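Local coordinates for protein L-asparaginase 1 (Escherichia coli, PDB 6NXC) that hydrolyses L-asparagine to L-aspartate and ammonium as a homotetramer that is activated by asparagine bound at a second, allosteric site, at residues B[99-109]-B[127-136]; B[267-278]-B[307-315]. The protein carries 1 engineered substitution. All coordinates share one frame; numbering follows the deposited sequence.

Contact 1: residues B[99-109]-B[127-136]; sequences YDDYDGFVILH and NLGKPVIVTG
Lys130 reaches across to Tyr99 as a long ridge laid over one face of the phenol ring, its CE 4.0 Å above the plane and over the centre. With CG beside the backbone N (chi1 -56°) and the chain extended beyond it, the ammonium arrives above the ring, a cation-pi contact, and donates to two backbone carbonyls: NZ lies 2.9 Å from Tyr99 O and as far from Tyr102 O. A water joins NZ to OD1 of Asp103, whose OD2 accepts from Ser25 N. One methylene back from CE, CD meets the edge of the Phe105 ring near its plane. The rim of the tyrosine is used too: Gly129 N donates to Tyr99 OH at 2.8 Å, and a water ties that hydroxyl to Asn127 O. A methionine in place of Lys130 would probably leave the carbonyls of Tyr99 and Tyr102 without their shared donor and the turn 99-103 less firmly held.

Past Pro131 the chains pair as parallel strands, in bonds such as Ile133 N to Phe105 O (2.9 Å). Side chains interdigitate on both faces: Ile107 sits between Val132 and Val134, its CG1 4.1 Å from Val132 CG1, while on the other face Thr135 CG2 nestles against Val106 CG1 and, at 3.8 Å, Leu108 CD2. Strand 104-108 is flanked on its other edge by strand 25-32; helix 148-161 packs over Val106, Ile133 and Thr135, and helix 114-124, the crossover between the two strands, packs against Val134 on the reverse face and also touches His109.

Contact 2: residues B[267-278]-B[307-315]; sequences APQNKAFLQELQ and NALAHAGVI
Leu309 turns its two methyl branches to different partners on segment 267-278, and this apolar packing carries much of the contact. CD2 meets Leu277 CD1 at 3.8 Å and Leu274 CD2 at 4.0 Å, the side chains of Leu274 and Leu309 crossing at about a right angle; CD1 points instead to the methyl of Ala267. In all three leucines CG lies beside the backbone N and CD1 is anti to CA (chi2 169°), torsions that turn the methyl ends of Leu274 and Leu277 to Leu309 CD2. Leu274 also forks: CD1 rests on the methyl of Ala308, whereas CD2 approaches the carbonyl oxygen of that residue. Ala312 presents a smaller bump, its CB lying 4.0 Å from Gln278 CB and close to Leu274 O. Near the start of segment 267-278, the amide end of Gln269 brings OE1 to 3.1 Å from Ala308 CB, a van der Waals contact.

The setting is the C-terminal domain of the asparaginase fold, where helix 271-282 and the short helix 308-311 meet beside a parallel sheet. Leu277 and Leu309 also touch strand 286-291, so the leucine cluster continues onto the sheet. A Schellman motif ends helix 308-311, with Gly313 at positive phi as its C-prime residue and Val314 N bonded to Leu309 O.

Polar bonds are few. Gln278, bent at chi2 (114°), sends NE2 to His311 O at 3.3 Å, in the carbonyl plane on a lone pair, although that oxygen stands 27° out of the plane of the glutamine amide. Alongside, Gln278 CA makes a CA-H...O contact with Ala312 O. Far from this pair, Gln269 N donates to Asp82 OD1 of the second subunit.

Two sheets, one in each half of the chain, divide these contacts between them. Contact 1 comes first in sequence and joins neighbouring strands within the mixed N-terminal sheet; contact 2 opens only after it has closed and packs helix against helix beside the four-stranded parallel sheet of the C-terminal domain. The centres of contact 1 and contact 2 are about 42 Å apart, on opposite sides of the chain's centre. Between the nearest atoms of contact 1 and contact 2 the gap is about 24 Å. Contact 1 borders the substrate site through His109 beside Ser80, whereas contact 2 stands back from the allosteric site, Ala267 lying about 8 Å, side chain to side chain, from Gln292.

Contact 1: residues B[99-109]-B[127-136]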
loop_
_atom_site.group_PDB
_atom_site.type_symbol
_atom_site.label_atom_id
_atom_site.label_comp_id
_atom_site.label_asym_id
_atom_site.label_seq_id
_atom_site.Cartn_x
_atom_site.Cartn_y
_atom_site.Cartn_z
ATOM N N TYR B 99 -14.161 -35.989 -7.265
ATOM C CA TYR B 99 -15.069 -34.979 -6.664
ATOM C C TYR B 99 -15.894 -35.551 -5.545
ATOM O O TYR B 99 -16.015 -34.909 -4.493
ATOM C CB TYR B 99 -16.002 -34.413 -7.697
ATOM C CG TYR B 99 -16.854 -33.251 -7.236
ATOM C CD1 TYR B 99 -16.337 -32.028 -6.856
ATOM C CD2 TYR B 99 -18.250 -33.390 -7.138
ATOM C CE1 TYR B 99 -17.138 -30.978 -6.512
ATOM C CE2 TYR B 99 -19.054 -32.330 -6.811
ATOM C CZ TYR B 99 -18.524 -31.096 -6.496
ATOM O OH TYR B 99 -19.366 -30.084 -6.211
ATOM N N ASP B 100 -16.559 -36.693 -5.806
ATOM C CA ASP B 100 -17.465 -37.257 -4.751
ATOM C C ASP B 100 -16.713 -37.794 -3.553
ATOM O O ASP B 100 -17.365 -37.942 -2.467
ATOM C CB ASP B 100 -18.399 -38.328 -5.334
ATOM C CG ASP B 100 -19.421 -37.723 -6.290
ATOM O OD1 ASP B 100 -19.707 -36.520 -6.195
ATOM O OD2 ASP B 100 -19.928 -38.464 -7.123
ATOM N N ASP B 101 -15.418 -38.056 -3.656
ATOM C CA ASP B 101 -14.627 -38.774 -2.627
ATOM C C ASP B 101 -13.956 -37.858 -1.589
ATOM O O ASP B 101 -13.434 -38.367 -0.588
ATOM C CB ASP B 101 -13.613 -39.696 -3.327
ATOM C CG ASP B 101 -14.311 -40.706 -4.240
ATOM O OD1 ASP B 101 -15.392 -41.182 -3.854
ATOM O OD2 ASP B 101 -13.844 -40.892 -5.351
ATOM N N TYR B 102 -13.848 -36.566 -1.853
ATOM C CA TYR B 102 -13.074 -35.635 -0.984
ATOM C C TYR B 102 -13.956 -34.437 -0.684
ATOM O O TYR B 102 -14.913 -34.196 -1.413
ATOM C CB TYR B 102 -11.788 -35.257 -1.719
ATOM C CG TYR B 102 -10.873 -36.448 -1.836
ATOM C CD1 TYR B 102 -10.976 -37.348 -2.898
ATOM C CD2 TYR B 102 -9.930 -36.708 -0.860
ATOM C CE1 TYR B 102 -10.165 -38.474 -3.007
ATOM C CE2 TYR B 102 -9.075 -37.791 -1.015
ATOM C CZ TYR B 102 -9.189 -38.664 -2.064
ATOM O OH TYR B 102 -8.343 -39.741 -2.132
ATOM N N ASP B 103 -13.579 -33.668 0.321
ATOM C CA ASP B 103 -14.332 -32.480 0.771
ATOM C C ASP B 103 -13.834 -31.226 0.100
ATOM O O ASP B 103 -14.410 -30.152 0.226
ATOM C CB ASP B 103 -14.266 -32.402 2.271
ATOM C CG ASP B 103 -14.851 -33.616 2.963
ATOM O OD1 ASP B 103 -15.913 -34.024 2.468
ATOM O OD2 ASP B 103 -14.154 -34.232 3.869
ATOM N N GLY B 104 -12.673 -31.305 -0.505
ATOM C CA GLY B 104 -12.076 -30.146 -1.193
ATOM C C GLY B 104 -10.821 -30.532 -1.930
ATOM O O GLY B 104 -10.288 -31.642 -1.694
ATOM N N PHE B 105 -10.265 -29.570 -2.671
ATOM C CA PHE B 105 -9.176 -29.826 -3.638
ATOM C C PHE B 105 -8.153 -28.701 -3.503
ATOM O O PHE B 105 -8.534 -27.522 -3.637
ATOM C CB PHE B 105 -9.853 -29.913 -5.017
ATOM C CG PHE B 105 -10.923 -30.978 -5.013
ATOM C CD1 PHE B 105 -10.641 -32.299 -5.347
ATOM C CD2 PHE B 105 -12.206 -30.617 -4.681
ATOM C CE1 PHE B 105 -11.633 -33.268 -5.260
ATOM C CE2 PHE B 105 -13.177 -31.590 -4.512
ATOM C CZ PHE B 105 -12.860 -32.908 -4.733
ATOM N N VAL B 106 -6.914 -29.065 -3.362
ATOM C CA VAL B 106 -5.798 -28.093 -3.497
ATOM C C VAL B 106 -4.968 -28.486 -4.705
ATOM O O VAL B 106 -4.569 -29.691 -4.857
ATOM C CB VAL B 106 -4.970 -28.083 -2.215
ATOM C CG1 VAL B 106 -3.669 -27.284 -2.410
ATOM C CG2 VAL B 106 -5.780 -27.558 -1.036
ATOM N N ILE B 107 -4.735 -27.526 -5.565
ATOM C CA ILE B 107 -3.964 -27.738 -6.785
ATOM C C ILE B 107 -2.593 -27.108 -6.472
ATOM O O ILE B 107 -2.520 -25.869 -6.444
ATOM C CB ILE B 107 -4.657 -27.168 -8.029
ATOM C CG1 ILE B 107 -6.138 -27.549 -8.249
ATOM C CG2 ILE B 107 -3.919 -27.506 -9.280
ATOM C CD1 ILE B 107 -6.437 -29.010 -8.111
ATOM N N LEU B 108 -1.553 -27.936 -6.353
ATOM C CA LEU B 108 -0.194 -27.421 -6.139
ATOM C C LEU B 108 0.393 -27.207 -7.534
ATOM O O LEU B 108 0.295 -28.191 -8.374
ATOM C CB LEU B 108 0.674 -28.456 -5.425
ATOM C CG LEU B 108 0.667 -28.400 -3.922
ATOM C CD1 LEU B 108 1.663 -29.434 -3.354
ATOM C CD2 LEU B 108 1.022 -27.002 -3.431
ATOM N N HIS B 109 1.024 -26.078 -7.826
ATOM C CA HIS B 109 1.213 -25.617 -9.224
ATOM C C HIS B 109 2.400 -24.652 -9.210
ATOM O O HIS B 109 2.614 -24.000 -8.186
ATOM C CB HIS B 109 -0.063 -24.886 -9.684
ATOM C CG HIS B 109 -0.253 -24.668 -11.129
ATOM N ND1 HIS B 109 0.535 -23.718 -11.800
ATOM C CD2 HIS B 109 -1.124 -25.203 -12.060
ATOM C CE1 HIS B 109 0.145 -23.686 -13.090
ATOM N NE2 HIS B 109 -0.917 -24.530 -13.259
ATOM N N ASN B 127 -21.433 -25.926 -11.639
ATOM C CA ASN B 127 -22.055 -26.532 -10.424
ATOM C C ASN B 127 -20.998 -26.950 -9.408
ATOM O O ASN B 127 -21.097 -28.066 -8.808
ATOM C CB ASN B 127 -22.957 -27.721 -10.746
ATOM C CG ASN B 127 -24.025 -27.379 -11.743
ATOM O OD1 ASN B 127 -24.394 -26.229 -11.887
ATOM N ND2 ASN B 127 -24.422 -28.370 -12.515
ATOM N N LEU B 128 -19.948 -26.134 -9.290
ATOM C CA LEU B 128 -18.882 -26.434 -8.300
ATOM C C LEU B 128 -19.429 -26.225 -6.878
ATOM O O LEU B 128 -19.727 -25.073 -6.543
ATOM C CB LEU B 128 -17.691 -25.485 -8.529
ATOM C CG LEU B 128 -16.503 -25.772 -7.633
ATOM C CD1 LEU B 128 -15.910 -27.156 -7.718
ATOM C CD2 LEU B 128 -15.377 -24.831 -7.934
ATOM N N GLY B 129 -19.453 -27.273 -6.044
ATOM C CA GLY B 129 -20.000 -27.207 -4.673
ATOM C C GLY B 129 -19.015 -27.574 -3.617
ATOM O O GLY B 129 -19.449 -27.866 -2.479
ATOM N N LYS B 130 -17.705 -27.465 -3.949
ATOM C CA LYS B 130 -16.602 -27.740 -3.027
ATOM C C LYS B 130 -15.487 -26.798 -3.401
ATOM O O LYS B 130 -15.417 -26.340 -4.520
ATOM C CB LYS B 130 -16.125 -29.202 -3.066
ATOM C CG LYS B 130 -17.239 -30.216 -2.796
ATOM C CD LYS B 130 -16.787 -31.636 -2.816
ATOM C CE LYS B 130 -17.962 -32.597 -2.762
ATOM N NZ LYS B 130 -17.605 -33.948 -2.323
ATOM N N PRO B 131 -14.615 -26.469 -2.439
ATOM C CA PRO B 131 -13.539 -25.531 -2.710
ATOM C C PRO B 131 -12.490 -26.225 -3.577
ATOM O O PRO B 131 -12.085 -27.432 -3.404
ATOM C CB PRO B 131 -13.077 -25.191 -1.291
ATOM C CG PRO B 131 -13.426 -26.364 -0.495
ATOM C CD PRO B 131 -14.710 -26.874 -1.020
ATOM N N VAL B 132 -11.896 -25.378 -4.414
ATOM C CA VAL B 132 -10.740 -25.724 -5.261
ATOM C C VAL B 132 -9.817 -24.551 -5.099
ATOM O O VAL B 132 -10.223 -23.422 -5.437
ATOM C CB VAL B 132 -11.133 -25.922 -6.723
ATOM C CG1 VAL B 132 -9.916 -26.151 -7.524
ATOM C CG2 VAL B 132 -12.158 -27.034 -6.969
ATOM N N ILE B 133 -8.656 -24.813 -4.552
ATOM C CA ILE B 133 -7.673 -23.766 -4.206
ATOM C C ILE B 133 -6.350 -24.080 -4.877
ATOM O O ILE B 133 -5.718 -25.145 -4.613
ATOM C CB ILE B 133 -7.473 -23.701 -2.682
ATOM C CG1 ILE B 133 -8.796 -23.618 -1.900
ATOM C CG2 ILE B 133 -6.501 -22.589 -2.391
ATOM C CD1 ILE B 133 -8.623 -23.296 -0.411
ATOM N N VAL B 134 -5.881 -23.144 -5.710
ATOM C CA VAL B 134 -4.576 -23.295 -6.346
ATOM C C VAL B 134 -3.572 -22.563 -5.452
ATOM O O VAL B 134 -3.846 -21.434 -5.071
ATOM C CB VAL B 134 -4.622 -22.753 -7.786
ATOM C CG1 VAL B 134 -3.366 -23.033 -8.547
ATOM C CG2 VAL B 134 -5.848 -23.271 -8.583
ATOM N N THR B 135 -2.423 -23.163 -5.255
ATOM C CA THR B 135 -1.284 -22.583 -4.478
ATOM C C THR B 135 0.044 -23.168 -4.941
ATOM O O THR B 135 0.105 -24.086 -5.757
ATOM C CB THR B 135 -1.554 -22.721 -2.957
ATOM O OG1 THR B 135 -0.755 -21.720 -2.309
ATOM C CG2 THR B 135 -1.227 -24.072 -2.353
ATOM N N GLY B 136 1.116 -22.623 -4.381
ATOM C CA GLY B 136 2.475 -23.031 -4.676
ATOM C C GLY B 136 3.431 -22.154 -3.924
ATOM O O GLY B 136 3.105 -21.795 -2.778
HETATM O O HOH W 1 -21.706 -30.363 -7.101
HETATM O O HOH W 2 -17.603 -33.252 0.577
#

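Contact 2: residues B[267-278]-B[307-315]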
loop_
_atom_site.group_PDB
_atom_site.type_symbol
_atom_site.label_atom_id
_atom_site.label_comp_id
_atom_site.label_asym_id
_atom_site.label_seq_id
_atom_site.Cartn_x
_atom_site.Cartn_y
_atom_site.Cartn_z
ATOM N N ALA B 267 -6.734 2.946 -28.647
ATOM C CA ALA B 267 -5.796 2.386 -29.623
ATOM C C ALA B 267 -5.639 3.407 -30.742
ATOM O O ALA B 267 -6.394 4.373 -30.735
ATOM C CB ALA B 267 -6.253 1.011 -30.038
ATOM N N PRO B 268 -4.568 3.369 -31.553
ATOM C CA PRO B 268 -4.392 4.355 -32.644
ATOM C C PRO B 268 -5.613 4.404 -33.579
ATOM O O PRO B 268 -6.311 3.396 -33.736
ATOM C CB PRO B 268 -3.122 3.905 -33.411
ATOM C CG PRO B 268 -2.445 2.961 -32.489
ATOM C CD PRO B 268 -3.503 2.346 -31.588
ATOM N N GLN B 269 -5.995 5.604 -34.054
ATOM C CA GLN B 269 -7.260 5.820 -34.824
ATOM C C GLN B 269 -7.052 5.600 -36.334
ATOM O O GLN B 269 -8.071 5.758 -37.069
ATOM C CB GLN B 269 -7.845 7.218 -34.579
ATOM C CG GLN B 269 -8.681 7.336 -33.305
ATOM C CD GLN B 269 -10.067 6.748 -33.410
ATOM O OE1 GLN B 269 -10.423 5.804 -32.701
ATOM N NE2 GLN B 269 -10.870 7.310 -34.297
ATOM N N ASN B 270 -5.821 5.239 -36.739
ATOM C CA ASN B 270 -5.332 4.868 -38.114
ATOM C C ASN B 270 -6.368 4.042 -38.914
ATOM O O ASN B 270 -6.828 2.989 -38.429
ATOM C CB ASN B 270 -4.000 4.093 -38.036
ATOM C CG ASN B 270 -3.596 3.424 -39.345
ATOM O OD1 ASN B 270 -3.113 2.278 -39.381
ATOM N ND2 ASN B 270 -3.761 4.143 -40.446
ATOM N N LYS B 271 -6.669 4.441 -40.149
ATOM C CA LYS B 271 -7.656 3.736 -41.010
ATOM C C LYS B 271 -7.214 2.313 -41.337
ATOM O O LYS B 271 -8.118 1.466 -41.323
ATOM C CB LYS B 271 -7.982 4.538 -42.265
ATOM C CG LYS B 271 -8.891 5.722 -41.987
ATOM C CD LYS B 271 -9.269 6.492 -43.220
ATOM C CE LYS B 271 -9.474 7.961 -42.932
ATOM N NZ LYS B 271 -9.671 8.712 -44.195
ATOM N N ALA B 272 -5.946 2.026 -41.670
ATOM C CA ALA B 272 -5.541 0.643 -42.029
ATOM C C ALA B 272 -5.776 -0.271 -40.827
ATOM O O ALA B 272 -6.110 -1.480 -40.995
ATOM C CB ALA B 272 -4.100 0.539 -42.487
ATOM N N PHE B 273 -5.532 0.286 -39.650
ATOM C CA PHE B 273 -5.535 -0.461 -38.375
ATOM C C PHE B 273 -6.977 -0.884 -38.111
ATOM O O PHE B 273 -7.173 -2.124 -37.982
ATOM C CB PHE B 273 -4.936 0.398 -37.258
ATOM C CG PHE B 273 -4.583 -0.438 -36.073
ATOM C CD1 PHE B 273 -3.378 -1.112 -36.035
ATOM C CD2 PHE B 273 -5.514 -0.641 -35.065
ATOM C CE1 PHE B 273 -3.091 -1.949 -34.969
ATOM C CE2 PHE B 273 -5.227 -1.481 -34.004
ATOM C CZ PHE B 273 -4.016 -2.124 -33.954
ATOM N N LEU B 274 -7.897 0.082 -38.130
ATOM C CA LEU B 274 -9.357 -0.045 -37.913
ATOM C C LEU B 274 -9.962 -0.940 -38.993
ATOM O O LEU B 274 -10.858 -1.771 -38.678
ATOM C CB LEU B 274 -10.052 1.319 -37.862
ATOM C CG LEU B 274 -9.792 2.153 -36.595
ATOM C CD1 LEU B 274 -10.295 3.599 -36.729
ATOM C CD2 LEU B 274 -10.432 1.479 -35.376
ATOM N N GLN B 275 -9.509 -0.776 -40.228
ATOM C CA GLN B 275 -9.955 -1.629 -41.350
ATOM C C GLN B 275 -9.500 -3.074 -41.118
ATOM O O GLN B 275 -10.374 -3.920 -41.312
ATOM C CB GLN B 275 -9.473 -1.069 -42.706
ATOM C CG GLN B 275 -10.342 0.066 -43.234
ATOM C CD GLN B 275 -9.882 0.435 -44.625
ATOM O OE1 GLN B 275 -8.843 1.050 -44.800
ATOM N NE2 GLN B 275 -10.631 0.017 -45.628
ATOM N N GLU B 276 -8.241 -3.353 -40.714
ATOM C CA GLU B 276 -7.734 -4.738 -40.450
ATOM C C GLU B 276 -8.578 -5.310 -39.300
ATOM O O GLU B 276 -8.954 -6.536 -39.322
ATOM C CB GLU B 276 -6.238 -4.870 -40.087
ATOM C CG GLU B 276 -5.229 -4.655 -41.198
ATOM C CD GLU B 276 -5.586 -5.356 -42.505
ATOM O OE1 GLU B 276 -5.872 -6.610 -42.465
ATOM O OE2 GLU B 276 -5.634 -4.642 -43.560
ATOM N N LEU B 277 -8.904 -4.489 -38.311
ATOM C CA LEU B 277 -9.731 -5.014 -37.169
ATOM C C LEU B 277 -11.134 -5.331 -37.622
ATOM O O LEU B 277 -11.720 -6.355 -37.188
ATOM C CB LEU B 277 -9.800 -4.024 -35.990
ATOM C CG LEU B 277 -8.478 -3.919 -35.258
ATOM C CD1 LEU B 277 -8.507 -2.751 -34.300
ATOM C CD2 LEU B 277 -8.201 -5.245 -34.557
ATOM N N GLN B 278 -11.732 -4.435 -38.380
ATOM C CA GLN B 278 -13.072 -4.666 -38.910
ATOM C C GLN B 278 -13.059 -5.895 -39.843
ATOM O O GLN B 278 -14.029 -6.600 -39.839
ATOM C CB GLN B 278 -13.523 -3.403 -39.629
ATOM C CG GLN B 278 -14.817 -3.599 -40.399
ATOM C CD GLN B 278 -15.911 -2.767 -39.801
ATOM O OE1 GLN B 278 -16.114 -1.611 -40.201
ATOM N NE2 GLN B 278 -16.567 -3.338 -38.801
ATOM N N ASN B 307 -17.288 6.156 -31.693
ATOM C CA ASN B 307 -16.782 5.000 -30.908
ATOM C C ASN B 307 -16.173 4.038 -31.939
ATOM O O ASN B 307 -16.883 3.110 -32.353
ATOM C CB ASN B 307 -17.882 4.402 -30.014
ATOM N N ALA B 308 -14.919 4.274 -32.336
ATOM C CA ALA B 308 -14.288 3.735 -33.570
ATOM C C ALA B 308 -14.064 2.221 -33.424
ATOM O O ALA B 308 -14.244 1.474 -34.430
ATOM C CB ALA B 308 -12.961 4.396 -33.834
ATOM N N LEU B 309 -13.551 1.806 -32.275
ATOM C CA LEU B 309 -13.199 0.372 -32.061
ATOM C C LEU B 309 -14.503 -0.399 -32.017
ATOM O O LEU B 309 -14.595 -1.442 -32.662
ATOM C CB LEU B 309 -12.381 0.165 -30.793
ATOM C CG LEU B 309 -10.916 0.584 -30.883
ATOM C CD1 LEU B 309 -10.323 0.561 -29.480
ATOM C CD2 LEU B 309 -10.092 -0.341 -31.807
ATOM N N ALA B 310 -15.499 0.112 -31.295
ATOM C CA ALA B 310 -16.828 -0.520 -31.219
ATOM C C ALA B 310 -17.458 -0.588 -32.624
ATOM O O ALA B 310 -18.062 -1.645 -32.964
ATOM C CB ALA B 310 -17.699 0.180 -30.200
ATOM N N HIS B 311 -17.266 0.430 -33.478
ATOM C CA HIS B 311 -17.867 0.383 -34.838
ATOM C C HIS B 311 -17.088 -0.624 -35.707
ATOM O O HIS B 311 -17.715 -1.177 -36.645
ATOM C CB HIS B 311 -18.105 1.796 -35.400
ATOM C CG HIS B 311 -19.253 2.479 -34.714
ATOM N ND1 HIS B 311 -19.112 3.680 -34.024
ATOM C CD2 HIS B 311 -20.543 2.094 -34.535
ATOM C CE1 HIS B 311 -20.268 4.017 -33.482
ATOM N NE2 HIS B 311 -21.158 3.058 -33.773
ATOM N N ALA B 312 -15.866 -1.005 -35.321
ATOM C CA ALA B 312 -15.093 -2.056 -36.005
ATOM C C ALA B 312 -15.391 -3.456 -35.471
ATOM O O ALA B 312 -14.659 -4.353 -35.840
ATOM C CB ALA B 312 -13.624 -1.727 -35.977
ATOM N N GLY B 313 -16.391 -3.591 -34.614
ATOM C CA GLY B 313 -16.882 -4.830 -34.004
ATOM C C GLY B 313 -15.992 -5.358 -32.863
ATOM O O GLY B 313 -16.174 -6.486 -32.472
ATOM N N VAL B 314 -15.116 -4.538 -32.288
ATOM C CA VAL B 314 -14.325 -4.944 -31.084
ATOM C C VAL B 314 -15.295 -5.002 -29.901
ATOM O O VAL B 314 -16.062 -4.059 -29.764
ATOM C CB VAL B 314 -13.197 -3.922 -30.827
ATOM C CG1 VAL B 314 -12.438 -4.300 -29.570
ATOM C CG2 VAL B 314 -12.244 -3.819 -32.018
ATOM N N ILE B 315 -15.171 -5.998 -29.037
ATOM C CA ILE B 315 -15.978 -6.213 -27.814
ATOM C C ILE B 315 -15.161 -5.689 -26.607
ATOM O O ILE B 315 -14.018 -6.063 -26.490
ATOM C CB ILE B 315 -16.317 -7.715 -27.620
ATOM C CG1 ILE B 315 -16.917 -8.379 -28.863
ATOM C CG2 ILE B 315 -17.136 -7.872 -26.388
ATOM C CD1 ILE B 315 -18.096 -7.668 -29.450
#